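Local coordinates for probable GGDEF family protein (Chromobacterium violaceum, PDB 3NJA), which is of unknown function but contains a PAS domain, consistent with a sensory or regulatory part in cyclic di-GMP signalling by a probable GGDEF protein, at residues A49-D52 / A53-R57; D71-L75 / G76-F80; D62-R65 / V66-L70; E31-Q34 / A35-D38. All blocks are in the same frame, centred on the assembly; numbering follows the deposited sequence. Where two conformers were deposited one is given.

Contact 1 (A49-D52 / A53-R57); sequences ATED and AYFQR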
loop_
_atom_site.group_PDB
_atom_site.type_symbol
_atom_site.label_atom_id
_atom_site.label_comp_id
_atom_site.label_asym_id
_atom_site.label_seq_id
_atom_site.Cartn_x
_atom_site.Cartn_y
_atom_site.Cartn_z
ATOM N N ALA B 49 1.200 14.754 26.937
ATOM C CA ALA B 49 1.914 13.810 26.066
ATOM C C ALA B 49 1.364 12.385 26.138
ATOM O O ALA B 49 2.075 11.460 26.531
ATOM C CB ALA B 49 3.417 13.814 26.371
ATOM N N THR B 50 0.097 12.220 25.769
ATOM C CA THR B 50 -0.538 10.907 25.674
ATOM C C THR B 50 -1.396 10.870 24.419
ATOM O O THR B 50 -1.709 11.925 23.850
ATOM C CB THR B 50 -1.456 10.621 26.863
ATOM O OG1 THR B 50 -2.072 9.341 26.690
ATOM C CG2 THR B 50 -2.550 11.650 26.926
ATOM N N GLU B 51 -1.792 9.673 23.986
ATOM C CA GLU B 51 -2.647 9.606 22.808
ATOM C C GLU B 51 -3.999 10.306 23.031
ATOM O O GLU B 51 -4.468 11.037 22.153
ATOM C CB GLU B 51 -2.844 8.185 22.282
ATOM C CG GLU B 51 -3.513 8.174 20.904
ATOM C CD GLU B 51 -3.538 6.796 20.238
ATOM O OE1 GLU B 51 -3.615 6.739 18.981
ATOM O OE2 GLU B 51 -3.481 5.777 20.969
ATOM N N ASP B 52 -4.630 10.097 24.184
ATOM C CA ASP B 52 -5.899 10.772 24.447
ATOM C C ASP B 52 -5.721 12.272 24.360
ATOM O O ASP B 52 -6.522 12.960 23.722
ATOM C CB ASP B 52 -6.497 10.441 25.811
ATOM C CG ASP B 52 -7.728 11.295 26.115
ATOM O OD1 ASP B 52 -8.674 11.270 25.293
ATOM O OD2 ASP B 52 -7.740 12.009 27.147
ATOM N N ALA B 53 -4.664 12.779 24.989
ATOM C CA ALA B 53 -4.407 14.216 24.987
ATOM C C ALA B 53 -4.420 14.720 23.560
ATOM O O ALA B 53 -4.945 15.790 23.256
ATOM C CB ALA B 53 -3.084 14.529 25.640
ATOM N N TYR B 54 -3.842 13.923 22.677
ATOM C CA TYR B 54 -3.786 14.268 21.269
ATOM C C TYR B 54 -5.205 14.371 20.699
ATOM O O TYR B 54 -5.521 15.300 19.959
ATOM C CB TYR B 54 -2.936 13.229 20.530
ATOM C CG TYR B 54 -3.310 12.991 19.094
ATOM C CD1 TYR B 54 -2.911 13.873 18.097
ATOM C CD2 TYR B 54 -4.047 11.874 18.730
ATOM C CE1 TYR B 54 -3.247 13.656 16.771
ATOM C CE2 TYR B 54 -4.379 11.633 17.400
ATOM C CZ TYR B 54 -3.979 12.529 16.427
ATOM O OH TYR B 54 -4.313 12.301 15.110
ATOM N N PHE B 55 -6.071 13.439 21.078
ATOM C CA PHE B 55 -7.400 13.408 20.500
ATOM C C PHE B 55 -8.265 14.566 20.994
ATOM O O PHE B 55 -9.125 15.034 20.262
ATOM C CB PHE B 55 -8.065 12.055 20.750
ATOM C CG PHE B 55 -7.739 11.033 19.709
ATOM C CD1 PHE B 55 -8.297 11.118 18.449
ATOM C CD2 PHE B 55 -6.864 9.990 19.985
ATOM C CE1 PHE B 55 -7.985 10.167 17.464
ATOM C CE2 PHE B 55 -6.556 9.035 19.017
ATOM C CZ PHE B 55 -7.116 9.124 17.753
ATOM N N GLN B 56 -8.020 15.020 22.225
ATOM C CA GLN B 56 -8.678 16.206 22.777
ATOM C C GLN B 56 -8.311 17.472 22.000
ATOM O O GLN B 56 -9.018 18.489 22.087
ATOM C CB GLN B 56 -8.327 16.390 24.266
ATOM C CG GLN B 56 -8.803 15.274 25.180
ATOM C CD GLN B 56 -10.295 14.999 25.036
ATOM O OE1 GLN B 56 -10.719 13.841 25.032
ATOM N NE2 GLN B 56 -11.098 16.064 24.903
ATOM N N ARG B 57 -7.209 17.409 21.246
ATOM C CA ARG B 57 -6.731 18.565 20.475
ATOM C C ARG B 57 -7.142 18.466 19.009
ATOM O O ARG B 57 -6.909 19.383 18.213
ATOM C CB ARG B 57 -5.212 18.728 20.601
ATOM C CG ARG B 57 -4.738 19.236 21.967
ATOM C CD ARG B 57 -4.671 20.761 22.000
ATOM N NE ARG B 57 -5.671 21.356 22.884
ATOM C CZ ARG B 57 -6.109 22.612 22.791
ATOM N NH1 ARG B 57 -5.642 23.414 21.844
ATOM N NH2 ARG B 57 -7.021 23.065 23.645
#
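Asp52 O accepts two backbone N-H groups. Gln56 N is 3.0 Å from Asp52 O and bonds to it nearly end-on, with 157° at the hydrogen. Phe55 N also reaches Asp52 O, but that bond is weak and bent. The better acceptor for Phe55 N is Glu51 O, at 3.1 Å and in the carbonyl plane. Tyr54 N closes the turn before on Thr50 O, again at 3.1 Å. Thr50 holds the N-cap position of the short helix 51-56, one of the helices of this PAS domain. Its OG1 is anti to the backbone N (chi1 178°), which turns CG2 rather than the hydroxyl toward Ala53. Glu51 and Phe55 run side by side, pointing the same way. Glu51 CG lies 3.7 Å from Phe55 CE2, and Glu51 CD sits at the ring edge, near its plane. The carboxylate is turned 37° from that ring. Phe55 also receives Tyr54 CE2 over the centre of one face. Glu51 O lies at the Tyr54 ring edge, 3.5 Å from Tyr54 CD2. Tyr54 packs on Phe40 and Val66, on Glu98 of the second subunit, and close to a bound glycerol.

Contact 2 (D71-L75 / G76-F80); sequences DRHVL and GDRPF
Arg72 O and Gly76 N meet where helix 63-74 ends and the chain turns out toward strand 80-87. The backbone bonds here are few. Gly76 N donates weakly to Arg72 O at 3.1 Å, with only 124° at the hydrogen. Gly76 CA approaches the same oxygen, also at 3.1 Å, as a CA-H...O contact. One residue earlier, Leu75 N makes a shorter bond to Asp71 O at 2.9 Å. Leu75 is the first residue to leave helical backbone angles.

The side-chain part is a single meeting of His73 and Arg78. His73 CD2 lies over the centre of one guanidinium face, 3.9 Å from Arg78 CZ. The imidazole and guanidinium planes are inclined at 50°, so this is not a parallel stack. Arg78 bends at chi2 (-75°) and again at chi3, and this folds its guanidinium back beside the helix end. The imidazole is held through ND1, which bonds to Glu69 O one turn back.

Other polar groups find partners outside the two segments. Arg72 NH1 forms a salt bridge with Glu83 of the third subunit. Asp77 ties the loop to strand 93-104, OD2 bonding His101 ND1 and OD1 bonding Ile102 N. His73 stacks on Phe80 of the second subunit, and Phe80 stacks in turn on that subunit's His73. The two segments thus join the C-terminal end of helix 63-74 to the first strand of the antiparallel sheet 80-87, 93-104, 110-119 of the PAS fold.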
loop_
_atom_site.group_PDB
_atom_site.type_symbol
_atom_site.label_atom_id
_atom_site.label_comp_id
_atom_site.label_asym_id
_atom_site.label_seq_id
_atom_site.Cartn_x
_atom_site.Cartn_y
_atom_site.Cartn_z
ATOM N N ASP B 71 -6.719 2.502 12.888
ATOM C CA ASP B 71 -7.020 1.101 13.132
ATOM C C ASP B 71 -7.032 0.321 11.838
ATOM O O ASP B 71 -6.613 -0.827 11.797
ATOM C CB ASP B 71 -8.360 0.952 13.846
ATOM C CG ASP B 71 -8.327 1.504 15.260
ATOM O OD1 ASP B 71 -7.220 1.839 15.746
ATOM O OD2 ASP B 71 -9.405 1.603 15.886
ATOM N N ARG B 72 -7.508 0.945 10.773
ATOM C CA ARG B 72 -7.560 0.265 9.495
ATOM C C ARG B 72 -6.153 -0.042 8.947
ATOM O O ARG B 72 -5.940 -1.065 8.297
ATOM C CB ARG B 72 -8.372 1.077 8.494
ATOM C CG ARG B 72 -8.822 0.261 7.314
ATOM C CD ARG B 72 -9.799 1.008 6.436
ATOM N NE ARG B 72 -11.064 1.334 7.097
ATOM C CZ ARG B 72 -11.433 2.568 7.423
ATOM N NH1 ARG B 72 -10.616 3.591 7.169
ATOM N NH2 ARG B 72 -12.612 2.778 8.003
ATOM N N HIS B 73 -5.197 0.839 9.228
ATOM C CA HIS B 73 -3.845 0.703 8.705
ATOM C C HIS B 73 -2.951 -0.152 9.593
ATOM O O HIS B 73 -2.195 -0.990 9.105
ATOM C CB HIS B 73 -3.208 2.075 8.507
ATOM C CG HIS B 73 -3.608 2.745 7.230
ATOM N ND1 HIS B 73 -4.822 3.381 7.071
ATOM C CD2 HIS B 73 -2.956 2.884 6.054
ATOM C CE1 HIS B 73 -4.898 3.876 5.848
ATOM N NE2 HIS B 73 -3.777 3.595 5.213
ATOM N N VAL B 74 -3.037 0.079 10.895
ATOM C CA VAL B 74 -2.233 -0.646 11.869
ATOM C C VAL B 74 -2.738 -2.077 12.083
ATOM O O VAL B 74 -1.954 -2.988 12.345
ATOM C CB VAL B 74 -2.193 0.120 13.242
ATOM C CG1 VAL B 74 -3.576 0.538 13.660
ATOM C CG2 VAL B 74 -1.568 -0.729 14.338
ATOM N N LEU B 75 -4.049 -2.271 11.952
ATOM C CA LEU B 75 -4.682 -3.516 12.377
ATOM C C LEU B 75 -5.518 -4.195 11.297
ATOM O O LEU B 75 -5.904 -5.363 11.442
ATOM C CB LEU B 75 -5.557 -3.271 13.601
ATOM C CG LEU B 75 -5.109 -3.968 14.882
ATOM C CD1 LEU B 75 -3.824 -3.342 15.421
ATOM C CD2 LEU B 75 -6.220 -3.939 15.929
ATOM N N GLY B 76 -5.808 -3.470 10.226
ATOM C CA GLY B 76 -6.636 -4.011 9.165
ATOM C C GLY B 76 -5.858 -4.950 8.263
ATOM O O GLY B 76 -4.637 -5.058 8.368
ATOM N N ASP B 77 -6.569 -5.638 7.379
ATOM C CA ASP B 77 -5.917 -6.450 6.368
ATOM C C ASP B 77 -5.162 -5.532 5.423
ATOM O O ASP B 77 -5.687 -4.509 4.993
ATOM C CB ASP B 77 -6.943 -7.267 5.583
ATOM C CG ASP B 77 -6.349 -7.921 4.355
ATOM O OD1 ASP B 77 -5.135 -8.230 4.365
ATOM O OD2 ASP B 77 -7.102 -8.127 3.383
ATOM N N ARG B 78 -3.923 -5.893 5.115
ATOM C CA ARG B 78 -3.125 -5.137 4.168
ATOM C C ARG B 78 -2.597 -6.116 3.142
ATOM O O ARG B 78 -1.447 -6.556 3.232
ATOM C CB ARG B 78 -1.976 -4.425 4.884
ATOM C CG ARG B 78 -2.441 -3.348 5.867
ATOM C CD ARG B 78 -2.925 -2.098 5.146
ATOM N NE ARG B 78 -1.825 -1.191 4.826
ATOM C CZ ARG B 78 -1.884 -0.220 3.916
ATOM N NH1 ARG B 78 -2.994 -0.018 3.212
ATOM N NH2 ARG B 78 -0.824 0.548 3.703
ATOM N N PRO B 79 -3.432 -6.448 2.148
ATOM C CA PRO B 79 -3.130 -7.588 1.288
ATOM C C PRO B 79 -1.902 -7.320 0.405
ATOM O O PRO B 79 -1.484 -6.167 0.249
ATOM C CB PRO B 79 -4.405 -7.745 0.438
ATOM C CG PRO B 79 -5.337 -6.641 0.863
ATOM C CD PRO B 79 -4.508 -5.627 1.583
ATOM N N PHE B 80 -1.318 -8.382 -0.144
ATOM C CA PHE B 80 -0.177 -8.237 -1.043
ATOM C C PHE B 80 0.076 -9.471 -1.897
ATOM O O PHE B 80 -0.460 -10.554 -1.641
ATOM C CB PHE B 80 1.089 -7.892 -0.264
ATOM C CG PHE B 80 1.483 -8.935 0.738
ATOM C CD1 PHE B 80 2.513 -9.825 0.463
ATOM C CD2 PHE B 80 0.823 -9.021 1.961
ATOM C CE1 PHE B 80 2.890 -10.785 1.389
ATOM C CE2 PHE B 80 1.188 -9.972 2.893
ATOM C CZ PHE B 80 2.225 -10.864 2.602
#

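Contact 3 (D62-R65 / V66-L70); sequences DRAR and VRREL
Arg65 and Glu69 form the closed side of this stretch of helix 63-74, an i to i+4 salt bridge within the long helix of the PAS domain. Arg65 NE donates to Glu69 OE1 at 3.1 Å, with 156° at the hydrogen. The carboxylate oxygen lies near the guanidinium plane, but NE meets it from well above the carboxylate plane. A bend at chi3 (78°) brings the Arg65 guanidinium round to this position. Its other end reaches back one turn, where Arg65 NH2 pairs with Asp62 OD2 at 3.4 Å. One arginine thus joins two acids in a salt-bridge network. A water donates to Glu69 OE2 at 2.6 Å and accepts a weak bond from Arg65 NH1.

This side is buried against other copies of the protein. Arg65 NH1 bonds Glu83 O of the second subunit, and Asp62 OD1 pairs with Arg85 of the same subunit. Val66 CG2 lies over one face of the Arg65 guanidinium. Val66 N bonds to Asp62 O with 177° at the hydrogen.

The opposite character belongs to Ala64 and Arg67, which are exposed. Arg67 nevertheless has a cation-pi partner in Phe55. Arg68 is partly exposed and lies back along the helix, while its NE makes a salt bridge to Glu83 of the third subunit. One face of its guanidinium covers the backbone, with Ala64 C over the centre, and Arg68 NH1 comes 3.6 Å from Ala64 CB.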
loop_
_atom_site.group_PDB
_atom_site.type_symbol
_atom_site.label_atom_id
_atom_site.label_comp_id
_atom_site.label_asym_id
_atom_site.label_seq_id
_atom_site.Cartn_x
_atom_site.Cartn_y
_atom_site.Cartn_z
ATOM N N ASP B 62 -13.607 15.142 13.467
ATOM C CA ASP B 62 -12.630 14.292 12.786
ATOM C C ASP B 62 -12.157 13.082 13.605
ATOM O O ASP B 62 -11.565 12.155 13.047
ATOM C CB ASP B 62 -11.408 15.117 12.355
ATOM C CG ASP B 62 -11.680 15.988 11.142
ATOM O OD1 ASP B 62 -10.903 16.948 10.920
ATOM O OD2 ASP B 62 -12.661 15.708 10.411
ATOM N N ARG B 63 -12.411 13.085 14.914
ATOM C CA ARG B 63 -11.809 12.087 15.812
ATOM C C ARG B 63 -12.179 10.623 15.538
ATOM O O ARG B 63 -11.335 9.732 15.662
ATOM C CB ARG B 63 -12.099 12.408 17.277
ATOM C CG ARG B 63 -11.559 13.746 17.742
ATOM C CD ARG B 63 -11.974 14.002 19.166
ATOM N NE ARG B 63 -11.633 15.352 19.584
ATOM C CZ ARG B 63 -12.102 15.927 20.691
ATOM N NH1 ARG B 63 -12.938 15.265 21.485
ATOM N NH2 ARG B 63 -11.732 17.160 21.008
ATOM N N ALA B 64 -13.435 10.367 15.196
ATOM C CA ALA B 64 -13.843 9.003 14.919
ATOM C C ALA B 64 -13.163 8.521 13.641
ATOM O O ALA B 64 -12.568 7.442 13.612
ATOM C CB ALA B 64 -15.350 8.910 14.793
ATOM N N ARG B 65 -13.247 9.344 12.597
ATOM C CA ARG B 65 -12.670 9.024 11.302
ATOM C C ARG B 65 -11.213 8.605 11.450
ATOM O O ARG B 65 -10.813 7.523 11.017
ATOM C CB ARG B 65 -12.744 10.238 10.384
ATOM C CG ARG B 65 -12.839 9.893 8.890
ATOM C CD ARG B 65 -12.470 11.100 8.032
ATOM N NE ARG B 65 -11.020 11.240 7.999
ATOM C CZ ARG B 65 -10.357 12.376 8.191
ATOM N NH1 ARG B 65 -9.031 12.375 8.134
ATOM N NH2 ARG B 65 -11.005 13.505 8.439
ATOM N N VAL B 66 -10.430 9.483 12.063
ATOM C CA VAL B 66 -9.019 9.243 12.287
ATOM C C VAL B 66 -8.799 7.942 13.058
ATOM O O VAL B 66 -7.986 7.098 12.658
ATOM C CB VAL B 66 -8.393 10.414 13.042
ATOM C CG1 VAL B 66 -7.099 9.992 13.694
ATOM C CG2 VAL B 66 -8.191 11.601 12.098
ATOM N N ARG B 67 -9.535 7.759 14.150
ATOM C CA ARG B 67 -9.419 6.503 14.881
ATOM C C ARG B 67 -9.580 5.305 13.954
ATOM O O ARG B 67 -8.772 4.380 13.991
ATOM C CB ARG B 67 -10.390 6.427 16.057
ATOM C CG ARG B 67 -9.780 7.006 17.329
ATOM C CD ARG B 67 -10.607 6.710 18.563
ATOM N NE ARG B 67 -10.307 7.659 19.639
ATOM C CZ ARG B 67 -10.982 8.788 19.857
ATOM N NH1 ARG B 67 -12.017 9.119 19.086
ATOM N NH2 ARG B 67 -10.621 9.589 20.851
ATOM N N ARG B 68 -10.607 5.335 13.115
ATOM C CA ARG B 68 -10.848 4.241 12.191
ATOM C C ARG B 68 -9.723 4.085 11.166
ATOM O O ARG B 68 -9.326 2.972 10.856
ATOM C CB ARG B 68 -12.188 4.409 11.481
ATOM C CG ARG B 68 -13.379 4.099 12.347
ATOM C CD ARG B 68 -14.681 4.318 11.582
ATOM N NE ARG B 68 -14.753 5.616 10.908
ATOM C CZ ARG B 68 -15.549 6.619 11.284
ATOM N NH1 ARG B 68 -16.334 6.481 12.344
ATOM N NH2 ARG B 68 -15.568 7.762 10.596
ATOM N N GLU B 69 -9.211 5.197 10.648
ATOM C CA GLU B 69 -8.180 5.132 9.618
ATOM C C GLU B 69 -6.878 4.583 10.171
ATOM O O GLU B 69 -6.157 3.862 9.474
ATOM C CB GLU B 69 -7.956 6.499 8.972
ATOM C CG GLU B 69 -9.150 6.987 8.140
ATOM C CD GLU B 69 -8.881 8.302 7.411
ATOM O OE1 GLU B 69 -9.781 8.777 6.678
ATOM O OE2 GLU B 69 -7.770 8.859 7.572
ATOM N N LEU B 70 -6.569 4.931 11.417
ATOM C CA LEU B 70 -5.417 4.354 12.095
ATOM C C LEU B 70 -5.648 2.868 12.197
ATOM O O LEU B 70 -4.891 2.069 11.644
ATOM C CB LEU B 70 -5.265 4.932 13.493
ATOM C CG LEU B 70 -5.000 6.437 13.502
ATOM C CD1 LEU B 70 -5.207 7.028 14.896
ATOM C CD2 LEU B 70 -3.593 6.721 12.974
HETATM O O HOH W 1 -6.630 10.957 6.452
#

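Contact 4 (E31-Q34 / A35-D38); sequences EWSQ and AVHD
Gln34 NE2 donates to Asp38 OD1 at 2.7 Å, with 152° at the hydrogen. The acceptor lies in the amide plane of Gln34, whereas NE2 comes from above the carboxylate plane. Gln34 bends at chi2 (65°) to bring its amide across to Asp38. Ser33 O serves the first turn, taking Val36 N at 2.8 Å and, weakly, His37 N at 3.5 Å. Ser33 is the N-cap; the bond from Ala35 N to its OG is weak and, with Ala35 N crowded, uncertain.

Beyond these bonds, Trp32 and His37 make a T-shaped pair. The edge of the indole six-membered ring points at the imidazole face, with centroids 5.0 Å apart and planes at 75°. Trp32 CE3 is over the centre of the imidazole, 3.7 Å from His37 CE1. A bond from His37 ND1 to Thr42 OG1 helps to fix that ring. Val36 CG1 lies over the indole face as a CH-pi contact, though modelled too close for its spacing to be trusted.

Farther out, Trp32 stacks with Phe47 and has a glycerol nearby, while Val36 packs on Val117 of the second subunit. The arrangement is a serine N-cap at the passage from strand 30-32 into helix 34-40 of the PAS fold.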
loop_
_atom_site.group_PDB
_atom_site.type_symbol
_atom_site.label_atom_id
_atom_site.label_comp_id
_atom_site.label_asym_id
_atom_site.label_seq_id
_atom_site.Cartn_x
_atom_site.Cartn_y
_atom_site.Cartn_z
ATOM N N GLU B 31 6.035 11.056 22.385
ATOM C CA GLU B 31 7.157 11.988 22.304
ATOM C C GLU B 31 6.951 13.014 21.209
ATOM O O GLU B 31 6.743 12.667 20.049
ATOM C CB GLU B 31 8.477 11.253 22.062
ATOM C CG GLU B 31 8.810 10.189 23.101
ATOM C CD GLU B 31 10.191 9.548 22.889
ATOM O OE1 GLU B 31 10.289 8.525 22.159
ATOM O OE2 GLU B 31 11.177 10.068 23.464
ATOM N N TRP B 32 7.021 14.286 21.580
ATOM C CA TRP B 32 6.915 15.356 20.600
ATOM C C TRP B 32 8.191 16.164 20.524
ATOM O O TRP B 32 8.782 16.470 21.551
ATOM C CB TRP B 32 5.764 16.286 20.956
ATOM C CG TRP B 32 4.452 15.783 20.488
ATOM C CD1 TRP B 32 4.201 14.585 19.881
ATOM C CD2 TRP B 32 3.199 16.460 20.579
ATOM N NE1 TRP B 32 2.864 14.477 19.586
ATOM C CE2 TRP B 32 2.227 15.617 20.003
ATOM C CE3 TRP B 32 2.804 17.700 21.085
ATOM C CZ2 TRP B 32 0.879 15.972 19.928
ATOM C CZ3 TRP B 32 1.464 18.053 21.009
ATOM C CH2 TRP B 32 0.518 17.191 20.437
ATOM N N SER B 33 8.618 16.500 19.308
ATOM C CA SER B 33 9.653 17.511 19.141
ATOM C C SER B 33 8.990 18.857 19.398
ATOM O O SER B 33 7.786 18.993 19.211
ATOM C CB SER B 33 10.247 17.477 17.732
ATOM O OG SER B 33 9.343 17.994 16.773
ATOM N N GLN B 34 9.762 19.847 19.828
ATOM C CA GLN B 34 9.191 21.171 20.080
ATOM C C GLN B 34 8.489 21.688 18.822
ATOM O O GLN B 34 7.610 22.541 18.895
ATOM C CB GLN B 34 10.258 22.161 20.570
ATOM C CG GLN B 34 9.763 23.601 20.774
ATOM C CD GLN B 34 8.727 23.733 21.888
ATOM O OE1 GLN B 34 8.957 23.323 23.028
ATOM N NE2 GLN B 34 7.581 24.318 21.559
ATOM N N ALA B 35 8.867 21.148 17.672
ATOM C CA ALA B 35 8.256 21.553 16.414
ATOM C C ALA B 35 6.781 21.156 16.323
ATOM O O ALA B 35 5.990 21.859 15.695
ATOM C CB ALA B 35 9.039 20.989 15.235
ATOM N N VAL B 36 6.423 20.030 16.941
ATOM C CA VAL B 36 5.031 19.583 16.989
ATOM C C VAL B 36 4.234 20.473 17.937
ATOM O O VAL B 36 3.227 21.083 17.556
ATOM C CB VAL B 36 4.915 18.124 17.480
ATOM C CG1 VAL B 36 3.461 17.759 17.714
ATOM C CG2 VAL B 36 5.569 17.146 16.484
ATOM N N HIS B 37 4.704 20.549 19.179
ATOM C CA HIS B 37 4.132 21.451 20.164
ATOM C C HIS B 37 3.821 22.800 19.552
ATOM O O HIS B 37 2.865 23.470 19.957
ATOM C CB HIS B 37 5.096 21.649 21.325
ATOM C CG HIS B 37 5.018 20.572 22.355
ATOM N ND1 HIS B 37 3.966 20.466 23.237
ATOM C CD2 HIS B 37 5.858 19.549 22.640
ATOM C CE1 HIS B 37 4.162 19.423 24.024
ATOM N NE2 HIS B 37 5.303 18.851 23.683
ATOM N N ASP B 38 4.641 23.199 18.586
ATOM C CA ASP B 38 4.481 24.496 17.954
ATOM C C ASP B 38 3.302 24.489 16.995
ATOM O O ASP B 38 2.558 25.461 16.921
ATOM C CB ASP B 38 5.769 24.926 17.241
ATOM C CG ASP B 38 6.854 25.388 18.212
ATOM O OD1 ASP B 38 6.543 25.624 19.402
ATOM O OD2 ASP B 38 8.021 25.517 17.782
#

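How the contacts relate
Along the chain the order is contact 4, contact 1, contact 3, contact 2. Contacts 1 and 3 touch, with centres 13 Å apart. Phe55 O lies 2.6 Å from Arg63 NE, and Phe55 CE1 packs on Val66 CG1. Contacts 2 and 3 share helix 63-74, their centres 14 Å apart. Contact 4 lies about 13 Å from contact 1 between centres, without touching it, and about 28 Å from contact 2. Glycerol, probably from the crystallisation liquor, lies near Tyr54 of contact 1 and Trp32 of contact 4 and may mark a pocket. All four contacts meet the second subunit, consistent with a PAS fold completed by exchanged strands.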